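Local coordinates for protein 3-dehydroquinate dehydratase (Geobacillus kaustophilus, PDB 2YR1) that probably catalyses the cis-dehydration of 3-dehydroquinate to 3-dehydroshikimate, the third step of the chorismate pathway that leads to the aromatic amino acids, at residues E63-T68 with R103-A108; E156-D161 with V185-Q190; A160-A165 with L203-M208; A225-V230 with D243-V248. One frame throughout, in Å; residues are numbered along the deposited sequence.

Contact 1. Residues E63-T68 with R103-A108; sequences ERVLAT and RRLIEA
L105 and V65 reach across to each other from neighbouring helices and meet tip to tip, CD2 of L105 lying 3.9 Å from CG1 of V65. These two carry most of the contact. The V65 side chain leaves its helix in the direction of the other one, and with CG1 anti to the backbone N (chi1 -173°) that methyl becomes the forward branch. L105 starts out less directly, and its length brings CD2 back to the valine. A short beta-branched residue facing a longer, flexible one suits a place where the CA atoms of V65 and L105 are 8.6 Å apart. L66 extends the contact on its solvent-exposed side, its CD1 coming only loosely, at 4.4 Å, to the carbonyl O of A108. The small A108 lets the backbones draw somewhat closer there, with 7.8 Å between the CA atoms of L66 and A108.

The segments belong to helices 62-75 and 99-112, which are successive outer helices of the TIM barrel. Toward the barrel V65 also packs on F56 and on W51, a residue predicted to take part in binding 3-dehydroquinate, while L105 rests on L97. With neither a hydrogen bond nor a salt bridge between the segments, they are joined by dispersion and by the burial of V65 and L105, a contact whose hold depends on shape and not on bond direction.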
# COMPACT_ATOMS: atom_id res chain seq x y z
N GLU A 63 -9.14 -38.24 -18.99
CA GLU A 63 -8.39 -39.24 -18.22
C GLU A 63 -7.03 -38.68 -17.85
O GLU A 63 -6.52 -38.94 -16.75
CB GLU A 63 -8.20 -40.53 -19.04
CG GLU A 63 -7.82 -41.75 -18.20
CD GLU A 63 -7.41 -42.96 -19.04
OE1 GLU A 63 -8.13 -43.30 -20.02
OE2 GLU A 63 -6.36 -43.57 -18.73
N ARG A 64 -6.44 -37.92 -18.76
CA ARG A 64 -5.13 -37.31 -18.52
C ARG A 64 -5.27 -36.21 -17.46
O ARG A 64 -4.54 -36.20 -16.47
CB ARG A 64 -4.57 -36.71 -19.82
CG ARG A 64 -4.33 -37.72 -20.95
CD ARG A 64 -3.32 -37.16 -21.95
NE ARG A 64 -3.38 -37.80 -23.27
CZ ARG A 64 -3.22 -39.10 -23.51
NH1 ARG A 64 -2.97 -39.94 -22.51
NH2 ARG A 64 -3.28 -39.55 -24.76
N VAL A 65 -6.22 -35.30 -17.66
CA VAL A 65 -6.44 -34.22 -16.71
C VAL A 65 -6.76 -34.80 -15.33
O VAL A 65 -6.12 -34.44 -14.34
CB VAL A 65 -7.61 -33.32 -17.14
CG1 VAL A 65 -7.70 -32.13 -16.20
CG2 VAL A 65 -7.42 -32.87 -18.57
N LEU A 66 -7.74 -35.69 -15.27
CA LEU A 66 -8.12 -36.33 -14.02
C LEU A 66 -6.87 -36.93 -13.40
O LEU A 66 -6.63 -36.81 -12.19
CB LEU A 66 -9.16 -37.43 -14.26
CG LEU A 66 -9.64 -38.22 -13.03
CD1 LEU A 66 -11.15 -38.06 -12.87
CD2 LEU A 66 -9.27 -39.70 -13.18
N ALA A 67 -6.08 -37.59 -14.25
CA ALA A 67 -4.84 -38.22 -13.79
C ALA A 67 -3.95 -37.16 -13.15
O ALA A 67 -3.53 -37.31 -12.00
CB ALA A 67 -4.11 -38.87 -14.97
N THR A 68 -3.67 -36.10 -13.89
CA THR A 68 -2.86 -35.01 -13.37
C THR A 68 -3.50 -34.43 -12.10
O THR A 68 -2.85 -34.28 -11.07
CB THR A 68 -2.71 -33.89 -14.41
OG1 THR A 68 -2.14 -34.43 -15.60
CG2 THR A 68 -1.82 -32.78 -13.87
N ARG A 103 -17.14 -27.21 -19.10
CA ARG A 103 -18.10 -27.48 -18.03
C ARG A 103 -18.19 -28.96 -17.71
O ARG A 103 -18.35 -29.35 -16.55
CB ARG A 103 -19.47 -26.92 -18.40
CG ARG A 103 -19.51 -25.41 -18.34
CD ARG A 103 -20.90 -24.83 -18.58
NE ARG A 103 -21.33 -25.01 -19.96
CZ ARG A 103 -22.44 -24.47 -20.46
NH1 ARG A 103 -23.21 -23.72 -19.69
NH2 ARG A 103 -22.78 -24.69 -21.72
N ARG A 104 -18.07 -29.78 -18.74
CA ARG A 104 -18.12 -31.22 -18.57
C ARG A 104 -16.85 -31.63 -17.85
O ARG A 104 -16.88 -32.46 -16.94
CB ARG A 104 -18.23 -31.89 -19.94
CG ARG A 104 -19.32 -32.93 -20.03
CD ARG A 104 -19.69 -33.20 -21.49
NE ARG A 104 -18.53 -33.56 -22.30
CZ ARG A 104 -18.15 -32.92 -23.40
NH1 ARG A 104 -18.84 -31.87 -23.83
NH2 ARG A 104 -17.08 -33.31 -24.07
N LEU A 105 -15.73 -31.02 -18.25
CA LEU A 105 -14.45 -31.32 -17.63
C LEU A 105 -14.47 -30.81 -16.20
O LEU A 105 -13.96 -31.46 -15.29
CB LEU A 105 -13.31 -30.63 -18.39
CG LEU A 105 -11.93 -31.30 -18.41
CD1 LEU A 105 -10.93 -30.34 -19.04
CD2 LEU A 105 -11.50 -31.67 -17.00
N ILE A 106 -15.07 -29.64 -16.00
CA ILE A 106 -15.15 -29.08 -14.66
C ILE A 106 -15.96 -30.04 -13.78
O ILE A 106 -15.57 -30.34 -12.65
CB ILE A 106 -15.81 -27.68 -14.65
CG1 ILE A 106 -14.92 -26.67 -15.37
CG2 ILE A 106 -16.05 -27.22 -13.22
CD1 ILE A 106 -15.58 -25.31 -15.58
N GLU A 107 -17.06 -30.54 -14.30
CA GLU A 107 -17.89 -31.47 -13.53
C GLU A 107 -17.09 -32.72 -13.22
O GLU A 107 -17.00 -33.15 -12.07
CB GLU A 107 -19.16 -31.84 -14.30
CG GLU A 107 -20.17 -32.56 -13.42
CD GLU A 107 -21.44 -32.88 -14.16
OE1 GLU A 107 -21.44 -33.87 -14.93
OE2 GLU A 107 -22.44 -32.13 -13.98
N ALA A 108 -16.49 -33.29 -14.26
CA ALA A 108 -15.69 -34.49 -14.10
C ALA A 108 -14.59 -34.24 -13.08
O ALA A 108 -14.31 -35.11 -12.26
CB ALA A 108 -15.08 -34.89 -15.43

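Contact 2. Residues E156-D161 with V185-Q190; sequences ETLLAD and VLVLLQ
Two helical segments, 156-161 and 185-190, are inclined to each other, and their backbones come nearest at L158 and L188, whose CA atoms are 7.7 Å apart. They lie on helices 155-167 and 182-198, consecutive outer helices of the TIM barrel. L158 is the centre of the contact: it points at the other helix, and its extended chain (chi2 -178°) carries CD1 well forward. That single methyl touches two partners, CG1 of V187 at 4.3 Å and CD1 of L188, also at 4.3 Å. Leucine fits this place because it is long enough to carry one methyl into the angle between the consecutive residues V187 and L188. L188 sets off away from helix 155-167, and only its branched end swings back to L158; V187 offers a compact methyl beside it.

V177 of strand 172-177 lies beneath, touching both L158 and L188, while A191 gives L158 a further small neighbour. The far side of helix 182-198 faces the dimer partner, V185 packing on F222 of the second subunit and L189 on L186 of that subunit. Methyl groups alone meet between the segments, at comfortable distances, so the buried junction is purely hydrophobic and without directional bonds.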
# COMPACT_ATOMS: atom_id res chain seq x y z
N GLU A 156 -17.83 2.08 -10.58
CA GLU A 156 -19.20 1.55 -10.66
C GLU A 156 -19.28 0.19 -11.35
O GLU A 156 -20.04 -0.69 -10.96
CB GLU A 156 -20.10 2.54 -11.41
CG GLU A 156 -21.56 2.48 -10.97
CD GLU A 156 -22.47 1.60 -11.85
OE1 GLU A 156 -22.10 0.43 -12.14
OE2 GLU A 156 -23.57 2.09 -12.24
N THR A 157 -18.51 0.03 -12.42
CA THR A 157 -18.50 -1.21 -13.18
C THR A 157 -17.92 -2.35 -12.34
O THR A 157 -18.45 -3.46 -12.33
CB THR A 157 -17.67 -1.03 -14.46
OG1 THR A 157 -18.13 0.15 -15.13
CG2 THR A 157 -17.84 -2.20 -15.40
N LEU A 158 -16.84 -2.06 -11.62
CA LEU A 158 -16.20 -3.06 -10.77
C LEU A 158 -17.14 -3.46 -9.64
O LEU A 158 -17.25 -4.65 -9.30
CB LEU A 158 -14.88 -2.50 -10.22
CG LEU A 158 -13.86 -2.14 -11.32
CD1 LEU A 158 -12.57 -1.63 -10.71
CD2 LEU A 158 -13.61 -3.37 -12.20
N LEU A 159 -17.80 -2.48 -9.06
CA LEU A 159 -18.74 -2.76 -7.98
C LEU A 159 -19.90 -3.62 -8.51
O LEU A 159 -20.29 -4.60 -7.88
CB LEU A 159 -19.25 -1.45 -7.37
CG LEU A 159 -20.28 -1.61 -6.25
CD1 LEU A 159 -19.79 -2.60 -5.20
CD2 LEU A 159 -20.56 -0.23 -5.63
N ALA A 160 -20.43 -3.28 -9.68
CA ALA A 160 -21.52 -4.03 -10.29
C ALA A 160 -21.10 -5.48 -10.59
O ALA A 160 -21.87 -6.41 -10.33
CB ALA A 160 -21.99 -3.34 -11.58
N ASP A 161 -19.89 -5.67 -11.12
CA ASP A 161 -19.39 -7.02 -11.40
C ASP A 161 -19.41 -7.90 -10.16
O ASP A 161 -19.85 -9.04 -10.21
CB ASP A 161 -17.94 -7.00 -11.92
CG ASP A 161 -17.83 -6.49 -13.34
OD1 ASP A 161 -18.75 -6.75 -14.16
OD2 ASP A 161 -16.81 -5.83 -13.65
N VAL A 185 -5.09 2.47 -9.89
CA VAL A 185 -4.82 1.58 -8.76
C VAL A 185 -5.75 1.93 -7.60
O VAL A 185 -6.31 1.05 -6.96
CB VAL A 185 -3.34 1.67 -8.32
CG1 VAL A 185 -3.09 0.81 -7.12
CG2 VAL A 185 -2.43 1.23 -9.47
N LEU A 186 -5.93 3.22 -7.34
CA LEU A 186 -6.81 3.66 -6.25
C LEU A 186 -8.28 3.32 -6.61
O LEU A 186 -9.04 2.97 -5.73
CB LEU A 186 -6.62 5.17 -6.02
CG LEU A 186 -5.22 5.58 -5.51
CD1 LEU A 186 -5.18 7.08 -5.25
CD2 LEU A 186 -4.87 4.82 -4.21
N VAL A 187 -8.66 3.42 -7.88
CA VAL A 187 -10.02 3.04 -8.29
C VAL A 187 -10.27 1.56 -7.89
O VAL A 187 -11.32 1.21 -7.31
CB VAL A 187 -10.19 3.19 -9.82
CG1 VAL A 187 -11.42 2.46 -10.29
CG2 VAL A 187 -10.27 4.66 -10.17
N LEU A 188 -9.31 0.69 -8.19
CA LEU A 188 -9.46 -0.72 -7.83
C LEU A 188 -9.60 -0.93 -6.32
O LEU A 188 -10.38 -1.78 -5.87
CB LEU A 188 -8.27 -1.55 -8.32
CG LEU A 188 -8.50 -2.96 -7.75
CD1 LEU A 188 -9.41 -3.73 -8.69
CD2 LEU A 188 -7.23 -3.68 -7.48
N LEU A 189 -8.84 -0.18 -5.53
CA LEU A 189 -8.94 -0.33 -4.07
C LEU A 189 -10.27 0.23 -3.56
O LEU A 189 -10.92 -0.34 -2.68
CB LEU A 189 -7.77 0.38 -3.38
CG LEU A 189 -6.38 -0.20 -3.67
CD1 LEU A 189 -5.32 0.61 -2.92
CD2 LEU A 189 -6.32 -1.66 -3.25
N GLN A 190 -10.70 1.36 -4.13
CA GLN A 190 -11.96 1.97 -3.73
C GLN A 190 -13.11 1.01 -4.00
O GLN A 190 -14.02 0.87 -3.19
CB GLN A 190 -12.21 3.26 -4.51
CG GLN A 190 -11.17 4.34 -4.33
CD GLN A 190 -11.14 5.30 -5.51
OE1 GLN A 190 -12.17 5.85 -5.91
NE2 GLN A 190 -9.94 5.52 -6.07

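Contact 3. Residues A160-A165 with L203-M208; sequences ADMRQA and LITMAM
M162 lays its sulfur over the branch point of L203, SD standing 3.8 Å from CG, and the same sulfur reaches the methyl of T205, with SD 4.0 Å from CG2. The methionine points from helix 155-167 toward strand 203-207 and crosses each of the two strand side chains at about a right angle. Its chain runs straight through CG and SD before bending at chi3 (-79°), which turns CE aside from L203 and leaves the large, polarisable sulfur as the touching atom. An unbranched, pliable residue is apt here, for the helix stands back from the strand: the nearest CA atoms, those of M162 and L203, are 8.0 Å apart.

L203 and T205 alternate with I204 along the strand and so present their side chains on the helix-facing side of the barrel wall. The T205 chi1 of 67° places OG1 between the backbone N and carbonyl carbon, and the hydroxyl is hydrogen-bonded to T192 OG1 of helix 182-198, so the threonine gives its methyl to M162 and its polar end to another helix. V175 of the adjacent strand and A195 complete the surroundings of M162. All three contacting residues are buried, and between them no hydrogen bond forms. The layer of helix against sheet is held by sulfur and hydrocarbon contacts, while the one buried hydroxyl among them finds its partner outside.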
# COMPACT_ATOMS: atom_id res chain seq x y z
N ALA A 160 -20.43 -3.28 -9.68
CA ALA A 160 -21.52 -4.03 -10.29
C ALA A 160 -21.10 -5.48 -10.59
O ALA A 160 -21.87 -6.41 -10.33
CB ALA A 160 -21.99 -3.34 -11.58
N ASP A 161 -19.89 -5.67 -11.12
CA ASP A 161 -19.39 -7.02 -11.40
C ASP A 161 -19.41 -7.90 -10.16
O ASP A 161 -19.85 -9.04 -10.21
CB ASP A 161 -17.94 -7.00 -11.92
CG ASP A 161 -17.83 -6.49 -13.34
OD1 ASP A 161 -18.75 -6.75 -14.16
OD2 ASP A 161 -16.81 -5.83 -13.65
N MET A 162 -18.92 -7.37 -9.05
CA MET A 162 -18.86 -8.14 -7.82
C MET A 162 -20.26 -8.38 -7.25
O MET A 162 -20.53 -9.43 -6.68
CB MET A 162 -17.96 -7.44 -6.79
CG MET A 162 -16.47 -7.60 -7.11
SD MET A 162 -15.34 -6.79 -5.98
CE MET A 162 -15.43 -5.05 -6.54
N ARG A 163 -21.15 -7.41 -7.38
CA ARG A 163 -22.49 -7.60 -6.87
C ARG A 163 -23.17 -8.73 -7.64
O ARG A 163 -23.83 -9.57 -7.05
CB ARG A 163 -23.32 -6.31 -7.00
CG ARG A 163 -22.88 -5.20 -6.06
CD ARG A 163 -24.07 -4.41 -5.56
NE ARG A 163 -24.64 -3.57 -6.61
CZ ARG A 163 -25.95 -3.33 -6.75
NH1 ARG A 163 -26.82 -3.88 -5.91
NH2 ARG A 163 -26.38 -2.55 -7.73
N GLN A 164 -22.96 -8.75 -8.95
CA GLN A 164 -23.56 -9.76 -9.82
C GLN A 164 -22.99 -11.15 -9.54
O GLN A 164 -23.71 -12.15 -9.54
CB GLN A 164 -23.33 -9.38 -11.29
CG GLN A 164 -24.33 -9.98 -12.26
CD GLN A 164 -25.65 -9.22 -12.26
OE1 GLN A 164 -26.38 -9.20 -11.27
NE2 GLN A 164 -25.95 -8.58 -13.38
N ALA A 165 -21.68 -11.22 -9.30
CA ALA A 165 -21.04 -12.48 -9.01
C ALA A 165 -21.75 -13.11 -7.80
O ALA A 165 -22.09 -14.29 -7.81
CB ALA A 165 -19.56 -12.27 -8.71
N LEU A 203 -13.94 -11.40 -1.10
CA LEU A 203 -13.60 -10.74 -2.36
C LEU A 203 -12.11 -10.94 -2.68
O LEU A 203 -11.28 -11.01 -1.78
CB LEU A 203 -13.84 -9.23 -2.20
CG LEU A 203 -15.10 -8.50 -2.63
CD1 LEU A 203 -16.30 -9.42 -2.62
CD2 LEU A 203 -15.28 -7.29 -1.74
N ILE A 204 -11.80 -11.05 -3.96
CA ILE A 204 -10.40 -11.17 -4.40
C ILE A 204 -10.25 -10.14 -5.48
O ILE A 204 -10.89 -10.23 -6.52
CB ILE A 204 -10.06 -12.52 -5.04
CG1 ILE A 204 -10.34 -13.66 -4.06
CG2 ILE A 204 -8.58 -12.55 -5.48
CD1 ILE A 204 -10.18 -15.04 -4.71
N THR A 205 -9.39 -9.15 -5.24
CA THR A 205 -9.18 -8.12 -6.24
C THR A 205 -7.70 -7.85 -6.40
O THR A 205 -6.89 -8.12 -5.50
CB THR A 205 -9.86 -6.77 -5.86
OG1 THR A 205 -9.20 -6.21 -4.72
CG2 THR A 205 -11.36 -6.93 -5.57
N MET A 206 -7.35 -7.32 -7.56
CA MET A 206 -5.97 -6.96 -7.86
C MET A 206 -5.85 -6.07 -9.09
O MET A 206 -6.70 -6.11 -10.00
CB MET A 206 -5.08 -8.21 -8.07
CG MET A 206 -5.55 -9.15 -9.18
SD MET A 206 -6.76 -10.36 -8.57
CE MET A 206 -5.70 -11.65 -7.93
N ALA A 207 -4.82 -5.23 -9.09
CA ALA A 207 -4.48 -4.40 -10.24
C ALA A 207 -3.19 -5.14 -10.61
O ALA A 207 -2.34 -5.40 -9.75
CB ALA A 207 -4.16 -2.96 -9.81
N MET A 208 -3.08 -5.53 -11.87
CA MET A 208 -1.92 -6.28 -12.34
C MET A 208 -0.78 -5.34 -12.70
O MET A 208 -0.91 -4.14 -12.53
CB MET A 208 -2.33 -7.10 -13.56
CG MET A 208 -3.50 -8.03 -13.25
SD MET A 208 -4.03 -8.97 -14.69
CE MET A 208 -5.12 -7.73 -15.48

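Contact 4. Residues A225-V230 with D243-V248; sequences AVTFAV and DDVRTV
No flat group enters the meeting of V245 with T227 and A229; the rings and planes stand to other sides. The phenyl of F228 projects from the strand away from the helix, and one of its faces carries the methyl of M206, CE lying almost over the ring with CD2 as its nearest atom at 3.8 Å. On that same side but farther out, I204 CG2 approaches CE2 at 4.2 Å. The F228 side chain also touches C23, R216 and Q239, the last two predicted to bind 3-dehydroquinate. The guanidinium of R246 likewise takes no part in the contact, and its NH2 makes a weak hydrogen bond to Q45 O.

With the aromatic residue turned inward, the alternation of the strand sends T227 and A229 outward to the helix. Here strand 226-228 and helix 242-256 form the last beta-alpha unit of the TIM barrel, and the stretch joining them contains S235, also predicted to bind 3-dehydroquinate, as well as Q239. V245 lies between the layers with its two methyls divided: CG2 meets CB of A229 at 3.8 Å, and CG1 sits 4.2 Å from CG2 of T227. The anti placement of CG1 relative to the backbone N (chi1 173°) spreads the branches over both partners. Small alanine allows a close approach, the CA atoms of A229 and V245 being 7.1 Å apart, whereas T227 supplies a methyl and engages its OG1 with the carbonyl O of R216. Beyond V245 the helix faces the second subunit, where D244 OD2 is hydrogen-bonded to Y255 OH of that chain.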
# COMPACT_ATOMS: atom_id res chain seq x y z
N ALA A 225 -9.32 -10.77 0.14
CA ALA A 225 -8.95 -11.92 0.96
C ALA A 225 -7.84 -12.81 0.47
O ALA A 225 -7.27 -13.59 1.26
CB ALA A 225 -10.18 -12.77 1.21
N VAL A 226 -7.53 -12.73 -0.81
CA VAL A 226 -6.50 -13.57 -1.39
C VAL A 226 -5.57 -12.76 -2.27
O VAL A 226 -6.02 -11.86 -2.96
CB VAL A 226 -7.12 -14.64 -2.30
CG1 VAL A 226 -6.02 -15.52 -2.86
CG2 VAL A 226 -8.15 -15.44 -1.54
N THR A 227 -4.27 -13.05 -2.23
CA THR A 227 -3.32 -12.35 -3.10
C THR A 227 -2.53 -13.44 -3.83
O THR A 227 -2.18 -14.47 -3.24
CB THR A 227 -2.34 -11.43 -2.31
OG1 THR A 227 -1.49 -10.72 -3.23
CG2 THR A 227 -1.45 -12.25 -1.37
N PHE A 228 -2.29 -13.24 -5.13
CA PHE A 228 -1.56 -14.22 -5.93
C PHE A 228 -0.07 -13.87 -6.02
O PHE A 228 0.30 -12.76 -6.43
CB PHE A 228 -2.15 -14.31 -7.34
CG PHE A 228 -3.53 -14.96 -7.39
CD1 PHE A 228 -3.93 -15.64 -8.53
CD2 PHE A 228 -4.41 -14.88 -6.32
CE1 PHE A 228 -5.20 -16.24 -8.60
CE2 PHE A 228 -5.68 -15.47 -6.38
CZ PHE A 228 -6.07 -16.15 -7.52
N ALA A 229 0.78 -14.83 -5.63
CA ALA A 229 2.24 -14.62 -5.66
C ALA A 229 2.93 -15.71 -6.48
O ALA A 229 2.31 -16.73 -6.83
CB ALA A 229 2.78 -14.63 -4.26
N VAL A 230 4.20 -15.51 -6.79
CA VAL A 230 4.93 -16.51 -7.57
C VAL A 230 5.55 -17.56 -6.67
O VAL A 230 6.30 -17.24 -5.75
CB VAL A 230 6.05 -15.88 -8.41
CG1 VAL A 230 6.85 -16.99 -9.14
CG2 VAL A 230 5.47 -14.90 -9.41
N ASP A 243 8.10 -15.15 -1.08
CA ASP A 243 8.93 -14.77 0.06
C ASP A 243 8.88 -13.27 0.33
O ASP A 243 8.85 -12.83 1.48
CB ASP A 243 10.38 -15.21 -0.18
CG ASP A 243 10.57 -16.71 -0.04
OD1 ASP A 243 9.87 -17.32 0.81
OD2 ASP A 243 11.42 -17.28 -0.77
N ASP A 244 8.87 -12.47 -0.74
CA ASP A 244 8.81 -11.02 -0.57
C ASP A 244 7.40 -10.60 -0.13
O ASP A 244 7.25 -9.65 0.63
CB ASP A 244 9.24 -10.33 -1.87
CG ASP A 244 10.71 -10.60 -2.21
OD1 ASP A 244 11.57 -10.47 -1.33
OD2 ASP A 244 11.01 -10.95 -3.37
N VAL A 245 6.38 -11.31 -0.59
CA VAL A 245 5.01 -10.99 -0.18
C VAL A 245 4.88 -11.19 1.33
O VAL A 245 4.35 -10.34 2.04
CB VAL A 245 3.99 -11.87 -0.92
CG1 VAL A 245 2.61 -11.64 -0.37
CG2 VAL A 245 3.99 -11.50 -2.41
N ARG A 246 5.39 -12.33 1.82
CA ARG A 246 5.36 -12.67 3.25
C ARG A 246 6.09 -11.60 4.08
O ARG A 246 5.62 -11.19 5.14
CB ARG A 246 6.04 -14.03 3.51
CG ARG A 246 5.35 -15.24 2.89
CD ARG A 246 6.21 -16.49 3.11
NE ARG A 246 5.61 -17.72 2.60
CZ ARG A 246 4.42 -18.17 2.97
NH1 ARG A 246 3.70 -17.48 3.85
NH2 ARG A 246 3.96 -19.31 2.47
N THR A 247 7.25 -11.18 3.61
CA THR A 247 8.04 -10.16 4.30
C THR A 247 7.19 -8.91 4.56
O THR A 247 7.07 -8.44 5.70
CB THR A 247 9.27 -9.74 3.45
OG1 THR A 247 10.15 -10.86 3.31
CG2 THR A 247 10.02 -8.58 4.09
N VAL A 248 6.59 -8.38 3.50
CA VAL A 248 5.77 -7.17 3.61
C VAL A 248 4.51 -7.37 4.44
O VAL A 248 4.15 -6.52 5.27
CB VAL A 248 5.40 -6.65 2.18
CG1 VAL A 248 4.48 -5.47 2.27
CG2 VAL A 248 6.69 -6.27 1.43

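From the N terminus, contact 1 comes first, closing a loop of 34 residues between helices 62-75 and 99-112; it stands alone, across the barrel from the others. Contacts 2 and 3 both open on helix 155-167, sharing A160 and D161, and the loop of contact 2 closes on helix 182-198 before that of contact 3 reaches strand 203-207. L188 also touches strand 203-207, so contacts 2 and 3 adjoin. Contact 4 follows in series with a short 12-residue loop, bringing helix 242-256 onto strand 226-228. A probable hydrogen bond from A225 N to L203 O links contacts 3 and 4 between the seventh and eighth strands, 203-207 and 226-228, and contacts 2 and 4 both border the second subunit.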